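Local coordinates for protein laccase (Botrytis aclada, PDB 3SQR) that oxidises phenolic substrates at a type 1 copper and reduces dioxygen to water at a three-copper cluster, probably serving in lignin degradation and detoxification, at residues F171-G176 with I528-S533; L255-G260 with L347-S352; G65-Y70 with N107-V112. All blocks are in the same frame, centred on the assembly; numbering follows the deposited sequence.

Contact 1: residues F171-G176 with I528-S533. With CU (copper (II) ion), chain D.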
loop_
_atom_site.group_PDB
_atom_site.type_symbol
_atom_site.label_atom_id
_atom_site.label_comp_id
_atom_site.label_asym_id
_atom_site.label_seq_id
_atom_site.Cartn_x
_atom_site.Cartn_y
_atom_site.Cartn_z
ATOM N N PHE A 171 11.341 -2.650 -4.025
ATOM C CA PHE A 171 12.678 -3.225 -3.982
ATOM C C PHE A 171 13.146 -3.140 -2.543
ATOM O O PHE A 171 13.439 -2.044 -1.987
ATOM C CB PHE A 171 13.594 -2.458 -4.905
ATOM C CG PHE A 171 15.004 -2.953 -4.913
ATOM C CD1 PHE A 171 15.877 -2.532 -3.937
ATOM C CD2 PHE A 171 15.428 -3.773 -5.910
ATOM C CE1 PHE A 171 17.196 -2.951 -3.947
ATOM C CE2 PHE A 171 16.757 -4.225 -5.952
ATOM C CZ PHE A 171 17.624 -3.815 -4.945
ATOM N N SER A 172 13.079 -4.283 -1.875
ATOM C CA SER A 172 13.556 -4.375 -0.509
ATOM C C SER A 172 12.898 -3.275 0.360
ATOM O O SER A 172 11.679 -3.026 0.194
ATOM C CB SER A 172 15.131 -4.415 -0.467
ATOM O OG SER A 172 15.592 -4.485 0.889
ATOM N N LEU A 173 13.603 -2.676 1.307
ATOM C CA LEU A 173 12.948 -1.790 2.291
ATOM C C LEU A 173 12.884 -0.344 1.877
ATOM O O LEU A 173 12.596 0.511 2.697
ATOM C CB LEU A 173 13.715 -1.860 3.631
ATOM C CG LEU A 173 13.809 -3.221 4.296
ATOM C CD1 LEU A 173 14.903 -3.162 5.426
ATOM C CD2 LEU A 173 12.477 -3.574 4.898
ATOM N N GLN A 174 13.119 -0.064 0.601
ATOM C CA GLN A 174 13.337 1.334 0.184
ATOM C C GLN A 174 12.205 2.248 0.518
ATOM O O GLN A 174 12.438 3.385 0.796
ATOM C CB GLN A 174 13.586 1.451 -1.293
ATOM C CG GLN A 174 14.942 0.887 -1.699
ATOM C CD GLN A 174 15.202 0.924 -3.209
ATOM O OE1 GLN A 174 14.292 0.895 -4.015
ATOM N NE2 GLN A 174 16.505 0.921 -3.609
ATOM N N TYR A 175 10.971 1.774 0.459
ATOM C CA TYR A 175 9.898 2.752 0.748
ATOM C C TYR A 175 9.921 3.198 2.193
ATOM O O TYR A 175 9.347 4.266 2.548
ATOM C CB TYR A 175 8.487 2.305 0.277
ATOM C CG TYR A 175 7.713 1.421 1.231
ATOM C CD1 TYR A 175 7.039 1.957 2.271
ATOM C CD2 TYR A 175 7.706 0.054 1.105
ATOM C CE1 TYR A 175 6.337 1.222 3.150
ATOM C CE2 TYR A 175 6.973 -0.742 2.030
ATOM C CZ TYR A 175 6.290 -0.139 3.024
ATOM O OH TYR A 175 5.550 -0.824 3.981
ATOM N N GLY A 176 10.606 2.443 3.049
ATOM C CA GLY A 176 10.840 2.857 4.424
ATOM C C GLY A 176 11.707 4.075 4.596
ATOM O O GLY A 176 11.666 4.748 5.646
ATOM N N ILE A 528 3.918 -5.288 5.950
ATOM C CA ILE A 528 4.866 -4.857 6.979
ATOM C C ILE A 528 6.244 -5.115 6.340
ATOM O O ILE A 528 6.553 -6.256 5.966
ATOM C CB ILE A 528 4.693 -5.626 8.283
ATOM C CG1 ILE A 528 3.367 -5.291 8.963
ATOM C CG2 ILE A 528 5.930 -5.325 9.229
ATOM C CD1 ILE A 528 2.977 -6.239 10.149
ATOM N N ALA A 529 7.009 -4.058 6.105
ATOM C CA ALA A 529 8.161 -4.162 5.277
ATOM C C ALA A 529 9.136 -5.194 5.813
ATOM O O ALA A 529 9.698 -5.941 5.027
ATOM C CB ALA A 529 8.869 -2.759 5.087
ATOM N N TRP A 530 9.320 -5.232 7.136
ATOM C CA TRP A 530 10.166 -6.271 7.706
ATOM C C TRP A 530 9.688 -7.654 7.342
ATOM O O TRP A 530 10.545 -8.489 7.010
ATOM C CB TRP A 530 10.275 -6.160 9.209
ATOM C CG TRP A 530 10.565 -4.788 9.730
ATOM C CD1 TRP A 530 9.802 -4.067 10.559
ATOM C CD2 TRP A 530 11.752 -4.017 9.498
ATOM N NE1 TRP A 530 10.419 -2.892 10.877
ATOM C CE2 TRP A 530 11.636 -2.865 10.255
ATOM C CE3 TRP A 530 12.952 -4.266 8.816
ATOM C CZ2 TRP A 530 12.641 -1.898 10.298
ATOM C CZ3 TRP A 530 13.928 -3.324 8.844
ATOM C CH2 TRP A 530 13.750 -2.147 9.580
ATOM N N HIS A 531 8.371 -7.880 7.382
ATOM C CA HIS A 531 7.807 -9.217 7.139
ATOM C C HIS A 531 7.936 -9.588 5.681
ATOM O O HIS A 531 8.330 -10.708 5.355
ATOM C CB HIS A 531 6.356 -9.279 7.599
ATOM C CG HIS A 531 6.205 -9.103 9.083
ATOM N ND1 HIS A 531 5.004 -9.167 9.724
ATOM C CD2 HIS A 531 7.125 -8.828 10.046
ATOM C CE1 HIS A 531 5.182 -8.973 11.019
ATOM N NE2 HIS A 531 6.472 -8.787 11.240
ATOM N N ALA A 532 7.697 -8.634 4.797
ATOM C CA ALA A 532 7.956 -8.851 3.384
ATOM C C ALA A 532 9.386 -9.241 3.132
ATOM O O ALA A 532 9.677 -10.199 2.419
ATOM C CB ALA A 532 7.555 -7.561 2.539
ATOM N N SER A 533 10.302 -8.495 3.730
ATOM C CA SER A 533 11.735 -8.759 3.574
ATOM C C SER A 533 12.163 -10.128 4.170
ATOM O O SER A 533 13.092 -10.793 3.624
ATOM C CB SER A 533 12.521 -7.665 4.224
ATOM O OG SER A 533 12.625 -6.600 3.311
HETATM CU CU CU D . 3.306 -9.428 8.654
HETATM O O HOH W 1 10.557 -5.567 1.826
#
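Leu173 reaches across from the loop 171-176 onto the short helix 529-533. Its CB bond runs along the interface, but CG, set anti to the carbonyl carbon (chi1 -60°), brings both methyls forward. Leu173 CG approaches Ser533 OG at 3.7 Å. At the fork, Leu173 CD1 goes to the indole of Trp530, 3.6 Å from CZ3, the two side chains crossing at about a right angle. Leu173 CD2 touches both Ala529 CB, at 3.7 Å, and Ser533 OG, at 3.4 Å. A type II' turn from Phe171 to Gln174 presents this leucine, and the helix it meets follows the His525-Cys526-His527 run that in multicopper oxidases links the type 1 copper to the trinuclear cluster. Here the first and third cupredoxin domains touch in the buried core. On the helix side away from Leu173, His531 ND1 binds copper at 2.0 Å, with His463 and Cys526 completing its protein ligands. Ile528 CG2 lies over one face of the His531 ring. Polar atoms meet through water 1, which donates to Ser533 OG at 2.7 Å and weakly to Ser172 O; Asp577 takes hydrogen bonds from both serine hydroxyls. Tyr175 OH, bonded to Gly271 O, passes 4.0 Å from Ala529 CB.

Contact 2: residues L255-G260 with L347-S352. With SO4 (sulfate ion), chain M.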
loop_
_atom_site.group_PDB
_atom_site.type_symbol
_atom_site.label_atom_id
_atom_site.label_comp_id
_atom_site.label_asym_id
_atom_site.label_seq_id
_atom_site.Cartn_x
_atom_site.Cartn_y
_atom_site.Cartn_z
ATOM N N LEU A 255 -3.930 21.194 8.807
ATOM C CA LEU A 255 -4.999 21.112 7.851
ATOM C C LEU A 255 -6.008 22.211 8.263
ATOM O O LEU A 255 -6.365 22.249 9.423
ATOM C CB LEU A 255 -5.693 19.745 7.965
ATOM C CG LEU A 255 -6.891 19.538 7.047
ATOM C CD1 LEU A 255 -6.654 19.905 5.544
ATOM C CD2 LEU A 255 -7.515 18.149 7.236
ATOM N N THR A 256 -6.336 23.075 7.334
ATOM C CA THR A 256 -7.292 24.178 7.573
ATOM C C THR A 256 -8.638 23.911 7.018
ATOM O O THR A 256 -8.774 23.562 5.833
ATOM C CB THR A 256 -6.737 25.442 6.983
ATOM O OG1 THR A 256 -5.540 25.710 7.676
ATOM C CG2 THR A 256 -7.745 26.615 7.176
ATOM N N PHE A 257 -9.672 24.083 7.843
ATOM C CA PHE A 257 -11.012 23.914 7.404
ATOM C C PHE A 257 -11.715 25.299 7.419
ATOM O O PHE A 257 -11.459 26.144 8.305
ATOM C CB PHE A 257 -11.842 23.012 8.307
ATOM C CG PHE A 257 -11.700 21.546 8.083
ATOM C CD1 PHE A 257 -10.940 21.012 7.026
ATOM C CD2 PHE A 257 -12.302 20.676 8.957
ATOM C CE1 PHE A 257 -10.852 19.633 6.890
ATOM C CE2 PHE A 257 -12.202 19.281 8.811
ATOM C CZ PHE A 257 -11.479 18.792 7.765
ATOM N N VAL A 258 -12.538 25.485 6.408
ATOM C CA VAL A 258 -13.524 26.554 6.306
ATOM C C VAL A 258 -14.897 26.024 6.734
ATOM O O VAL A 258 -15.438 25.028 6.275
ATOM C CB VAL A 258 -13.609 27.116 4.866
ATOM C CG1 VAL A 258 -14.835 28.153 4.790
ATOM C CG2 VAL A 258 -12.310 27.762 4.445
ATOM N N GLU A 259 -15.491 26.724 7.683
ATOM C CA GLU A 259 -16.669 26.255 8.301
ATOM C C GLU A 259 -17.774 25.995 7.243
ATOM O O GLU A 259 -17.936 26.779 6.325
ATOM C CB GLU A 259 -17.076 27.342 9.347
ATOM C CG GLU A 259 -18.318 27.020 9.990
ATOM C CD GLU A 259 -18.237 26.062 11.145
ATOM O OE1 GLU A 259 -17.306 26.102 11.977
ATOM O OE2 GLU A 259 -19.175 25.284 11.267
ATOM N N GLY A 260 -18.481 24.883 7.379
ATOM C CA GLY A 260 -19.558 24.467 6.465
ATOM C C GLY A 260 -19.090 23.760 5.189
ATOM O O GLY A 260 -19.911 23.280 4.433
ATOM N N LEU A 347 -5.785 20.299 13.119
ATOM C CA LEU A 347 -6.811 20.850 12.323
ATOM C C LEU A 347 -7.143 22.252 12.876
ATOM O O LEU A 347 -7.356 22.358 14.060
ATOM C CB LEU A 347 -8.053 20.008 12.458
ATOM C CG LEU A 347 -9.241 20.531 11.649
ATOM C CD1 LEU A 347 -9.008 20.336 10.169
ATOM C CD2 LEU A 347 -10.494 19.806 12.088
ATOM N N ARG A 348 -7.131 23.249 12.015
ATOM C CA ARG A 348 -7.473 24.659 12.386
ATOM C C ARG A 348 -8.626 25.132 11.554
ATOM O O ARG A 348 -8.670 24.930 10.329
ATOM C CB ARG A 348 -6.293 25.556 12.139
ATOM C CG ARG A 348 -5.039 25.126 12.864
ATOM C CD ARG A 348 -4.056 26.266 12.803
ATOM N NE ARG A 348 -2.770 25.956 13.347
ATOM C CZ ARG A 348 -2.520 25.794 14.638
ATOM N NH1 ARG A 348 -3.481 25.897 15.551
ATOM N NH2 ARG A 348 -1.295 25.524 15.014
ATOM N N TYR A 349 -9.572 25.824 12.195
ATOM C CA TYR A 349 -10.612 26.534 11.450
ATOM C C TYR A 349 -10.179 27.949 11.209
ATOM O O TYR A 349 -10.780 28.670 10.409
ATOM C CB TYR A 349 -11.926 26.500 12.223
ATOM C CG TYR A 349 -12.784 25.255 12.064
ATOM C CD1 TYR A 349 -12.397 24.042 12.626
ATOM C CD2 TYR A 349 -13.956 25.280 11.326
ATOM C CE1 TYR A 349 -13.166 22.921 12.490
ATOM C CE2 TYR A 349 -14.763 24.143 11.210
ATOM C CZ TYR A 349 -14.340 22.972 11.778
ATOM O OH TYR A 349 -15.070 21.845 11.712
ATOM N N ASP A 350 -9.151 28.363 11.916
ATOM C CA ASP A 350 -8.565 29.653 11.687
ATOM C C ASP A 350 -7.070 29.434 11.543
ATOM O O ASP A 350 -6.361 29.152 12.514
ATOM C CB ASP A 350 -8.892 30.582 12.868
ATOM C CG ASP A 350 -8.169 31.919 12.781
ATOM O OD1 ASP A 350 -7.478 32.183 11.769
ATOM O OD2 ASP A 350 -8.296 32.711 13.753
ATOM N N SER A 351 -6.603 29.603 10.317
ATOM C CA SER A 351 -5.227 29.265 9.907
ATOM C C SER A 351 -4.193 30.171 10.558
ATOM O O SER A 351 -2.995 29.844 10.573
ATOM C CB SER A 351 -5.071 29.311 8.371
ATOM O OG SER A 351 -5.334 30.602 7.800
ATOM N N SER A 352 -4.664 31.312 11.072
ATOM C CA SER A 352 -3.795 32.248 11.748
ATOM C C SER A 352 -3.584 31.857 13.208
ATOM O O SER A 352 -2.688 32.383 13.855
ATOM C CB SER A 352 -4.356 33.666 11.600
ATOM O OG SER A 352 -5.368 33.855 12.554
HETATM S S SO4 M . 0.478 26.053 11.409
HETATM O O1 SO4 M . 1.401 27.162 11.590
HETATM O O2 SO4 M . 1.098 25.107 10.474
HETATM O O3 SO4 M . 0.241 25.365 12.667
HETATM O O4 SO4 M . -0.788 26.571 10.864
#
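Phe257 and Leu347 make the tightest apolar meeting: Leu347 CD1 sits over the centre of one phenyl face, 3.4 Å from the centroid of the Phe257 ring and 7° off its normal, a CH-pi contact. The same methyl touches Leu255, whose side chain lies beside that of Leu347 and points the same way. Among the rings, Phe257 turns its edge to the face of Tyr349 in a T-shaped pair, planes at 86°, while Phe257 CB rests over the centre of the tyrosine ring. Tyr349 OH is hydrogen-bonded to His283 and to Ala319 N. Backbone bonds join the segments in parallel: Arg348 N gives to Leu255 O at 2.9 Å, and Phe257 N to Arg348 O at 2.8 Å. This pairs edge strand 254-256 with 344-348 in one sheet of the second cupredoxin domain, where both strands run out into loops. Of the charged groups, Arg348 extends away from segment 255-260 and meets a sulfate, probably from the crystallisation liquor, at its guanidinium edge; NH2 bonds O3 at 2.8 Å and NE reaches O3 and O4, while NH1 bonds Ala355 O. Lys251 binds the same anion. Glu259, bent at chi2 (83°), brings OE1 to 3.3 Å from Tyr349 CE2.

Contact 3: residues G65-Y70 with N107-V112. With MAN (alpha-D-mannopyranose), chain C.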
loop_
_atom_site.group_PDB
_atom_site.type_symbol
_atom_site.label_atom_id
_atom_site.label_comp_id
_atom_site.label_asym_id
_atom_site.label_seq_id
_atom_site.Cartn_x
_atom_site.Cartn_y
_atom_site.Cartn_z
ATOM N N GLY A 65 -9.407 8.391 -21.806
ATOM C CA GLY A 65 -8.806 9.568 -21.244
ATOM C C GLY A 65 -7.698 10.031 -22.175
ATOM O O GLY A 65 -7.816 9.963 -23.402
ATOM N N VAL A 66 -6.624 10.532 -21.581
ATOM C CA VAL A 66 -5.491 11.075 -22.322
ATOM C C VAL A 66 -4.263 10.447 -21.798
ATOM O O VAL A 66 -4.300 9.778 -20.770
ATOM C CB VAL A 66 -5.437 12.596 -22.115
ATOM C CG1 VAL A 66 -6.763 13.223 -22.660
ATOM C CG2 VAL A 66 -5.256 12.977 -20.606
ATOM N N THR A 67 -3.157 10.728 -22.467
ATOM C CA THR A 67 -1.842 10.249 -22.048
ATOM C C THR A 67 -1.169 11.250 -21.133
ATOM O O THR A 67 -1.083 12.449 -21.472
ATOM C CB THR A 67 -0.987 9.932 -23.258
ATOM O OG1 THR A 67 -1.597 8.840 -23.938
ATOM C CG2 THR A 67 0.394 9.548 -22.829
ATOM N N ARG A 68 -0.737 10.816 -19.961
ATOM C CA ARG A 68 -0.040 11.698 -19.049
ATOM C C ARG A 68 1.374 11.134 -18.829
ATOM O O ARG A 68 1.523 9.941 -18.587
ATOM C CB ARG A 68 -0.771 11.747 -17.750
ATOM C CG ARG A 68 -2.122 12.562 -17.916
ATOM C CD ARG A 68 -2.706 12.842 -16.633
ATOM N NE ARG A 68 -4.142 13.100 -16.783
ATOM C CZ ARG A 68 -4.683 14.238 -17.209
ATOM N NH1 ARG A 68 -3.924 15.281 -17.562
ATOM N NH2 ARG A 68 -5.999 14.322 -17.283
ATOM N N GLU A 69 2.371 11.984 -18.987
ATOM C CA GLU A 69 3.739 11.563 -18.948
ATOM C C GLU A 69 4.481 12.161 -17.752
ATOM O O GLU A 69 4.374 13.353 -17.458
ATOM C CB GLU A 69 4.408 11.992 -20.238
ATOM C CG GLU A 69 5.839 11.484 -20.387
ATOM C CD GLU A 69 6.378 11.621 -21.826
ATOM O OE1 GLU A 69 6.025 12.617 -22.480
ATOM O OE2 GLU A 69 7.135 10.736 -22.256
ATOM N N TYR A 70 5.301 11.379 -17.096
ATOM C CA TYR A 70 5.991 11.794 -15.897
ATOM C C TYR A 70 7.420 11.330 -15.971
ATOM O O TYR A 70 7.710 10.279 -16.528
ATOM C CB TYR A 70 5.318 11.219 -14.627
ATOM C CG TYR A 70 4.021 11.825 -14.240
ATOM C CD1 TYR A 70 3.965 12.902 -13.359
ATOM C CD2 TYR A 70 2.847 11.318 -14.719
ATOM C CE1 TYR A 70 2.725 13.457 -12.984
ATOM C CE2 TYR A 70 1.649 11.853 -14.369
ATOM C CZ TYR A 70 1.579 12.916 -13.520
ATOM O OH TYR A 70 0.347 13.409 -13.212
ATOM N N ASN A 107 -3.846 7.084 -19.755
ATOM C CA ASN A 107 -2.652 6.235 -19.936
ATOM C C ASN A 107 -1.535 6.991 -19.328
ATOM O O ASN A 107 -1.379 8.153 -19.658
ATOM C CB ASN A 107 -2.447 5.956 -21.419
ATOM C CG ASN A 107 -3.560 5.093 -21.973
ATOM O OD1 ASN A 107 -3.831 4.034 -21.464
ATOM N ND2 ASN A 107 -4.239 5.567 -23.021
ATOM N N LEU A 108 -0.791 6.335 -18.426
ATOM C CA LEU A 108 0.356 6.903 -17.750
ATOM C C LEU A 108 1.611 6.378 -18.422
ATOM O O LEU A 108 1.721 5.186 -18.689
ATOM C CB LEU A 108 0.358 6.565 -16.272
ATOM C CG LEU A 108 -0.947 6.917 -15.538
ATOM C CD1 LEU A 108 -0.736 6.812 -13.996
ATOM C CD2 LEU A 108 -1.554 8.282 -15.964
ATOM N N ILE A 109 2.543 7.273 -18.652
ATOM C CA ILE A 109 3.914 6.956 -19.046
ATOM C C ILE A 109 4.816 7.537 -17.974
ATOM O O ILE A 109 4.867 8.766 -17.822
ATOM C CB ILE A 109 4.220 7.590 -20.381
ATOM C CG1 ILE A 109 3.234 7.079 -21.428
ATOM C CG2 ILE A 109 5.662 7.255 -20.785
ATOM C CD1 ILE A 109 3.405 7.755 -22.764
ATOM N N ILE A 110 5.482 6.683 -17.209
ATOM C CA ILE A 110 6.275 7.161 -16.095
ATOM C C ILE A 110 7.705 6.679 -16.274
ATOM O O ILE A 110 7.992 5.529 -16.105
ATOM C CB ILE A 110 5.748 6.708 -14.768
ATOM C CG1 ILE A 110 4.229 7.021 -14.692
ATOM C CG2 ILE A 110 6.623 7.315 -13.612
ATOM C CD1 ILE A 110 3.455 6.276 -13.622
ATOM N N HIS A 111 8.562 7.598 -16.676
ATOM C CA HIS A 111 9.983 7.332 -16.859
ATOM C C HIS A 111 10.685 7.358 -15.546
ATOM O O HIS A 111 10.766 8.428 -14.930
ATOM C CB HIS A 111 10.636 8.364 -17.771
ATOM C CG HIS A 111 9.875 8.629 -19.029
ATOM N ND1 HIS A 111 10.015 7.848 -20.156
ATOM C CD2 HIS A 111 8.993 9.602 -19.353
ATOM C CE1 HIS A 111 9.223 8.310 -21.109
ATOM N NE2 HIS A 111 8.605 9.385 -20.657
ATOM N N VAL A 112 11.160 6.195 -15.087
ATOM C CA VAL A 112 11.770 6.074 -13.776
ATOM C C VAL A 112 13.242 5.848 -13.968
ATOM O O VAL A 112 13.661 4.774 -14.423
ATOM C CB VAL A 112 11.202 4.954 -12.929
ATOM C CG1 VAL A 112 11.904 4.894 -11.592
ATOM C CG2 VAL A 112 9.648 5.235 -12.680
HETATM C C1 MAN C . 3.791 17.955 -17.192
HETATM C C2 MAN C . 4.404 17.434 -18.509
HETATM C C3 MAN C . 3.285 16.871 -19.408
HETATM C C4 MAN C . 2.528 15.776 -18.657
HETATM C C5 MAN C . 1.994 16.328 -17.330
HETATM C C6 MAN C . 1.431 15.202 -16.452
HETATM O O2 MAN C . 5.455 16.499 -18.266
HETATM O O3 MAN C . 3.775 16.383 -20.636
HETATM O O4 MAN C . 1.602 15.041 -19.484
HETATM O O5 MAN C . 3.032 16.941 -16.559
HETATM O O6 MAN C . 0.945 15.721 -15.212
#
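Thr67 CG2 touches Ile109 CD1 at 3.5 Å, on the sheet face that also carries Glu69. Strand 67-79 runs parallel to strand 107-114 in a sheet of the first cupredoxin domain, a Greek-key beta sandwich; the short segments 67-70 and 107-112 diverge by only 12°. Five backbone hydrogen bonds join them, each segment giving and accepting in turn, from Asn107 N to Val66 O at one end to His111 N to Tyr70 O at the other. The shortest, from Tyr70 N to Ile109 O, measures 2.7 Å. On the face of Arg68, Tyr70, Leu108 and Ile110, which faces strand 100-103 and the sandwich interior, Leu108 CD2 meets Arg68 CB at 4.0 Å and Tyr70 CB packs on Ile110 CG2. Beyond CB the arginine extends away from strand 107-112 to salt bridges with Asp103 and Asp106, and Val66 CG2 lies over the centre of its guanidinium face. In the modelled conformer of Tyr70, C6 of a mannose from an attached glycan lies over one face of the ring, offset toward the rim. The sugar is also held by the backbone: Glu69 N points almost straight at mannose O4, 3.2 Å away. Glu69 CG stands anti to the backbone N (chi1 -174°) and the chain stays extended, which carries the carboxylate along to the imidazole of His111. Thr154 bonds the ring's ND1, while His111 NE2 donates to Glu69 OE2 on its anti side at 2.6 Å, the oxygen lying within 4° of the imidazole plane.

In the fold
Contact 1 is the deep one, fully buried about 11 Å from the centre of the chain, and joins two domains across 352 residues with apolar packing and a bridging water, on a helix that also carries a copper ligand. Contacts 2 and 3 are partly buried, nearer the surface, each within a single domain. Both pair parallel strands through backbone hydrogen bonds, yet contact 2 sits at a sheet edge where aromatic packing takes over as the strands end, whereas contact 3 lies between the inner strands of its sheet and adds a histidine-carboxylate bond and glycan contacts. Contact 2 is nested in the loop closed by contact 1; contact 3 closes before either opens. None touches another.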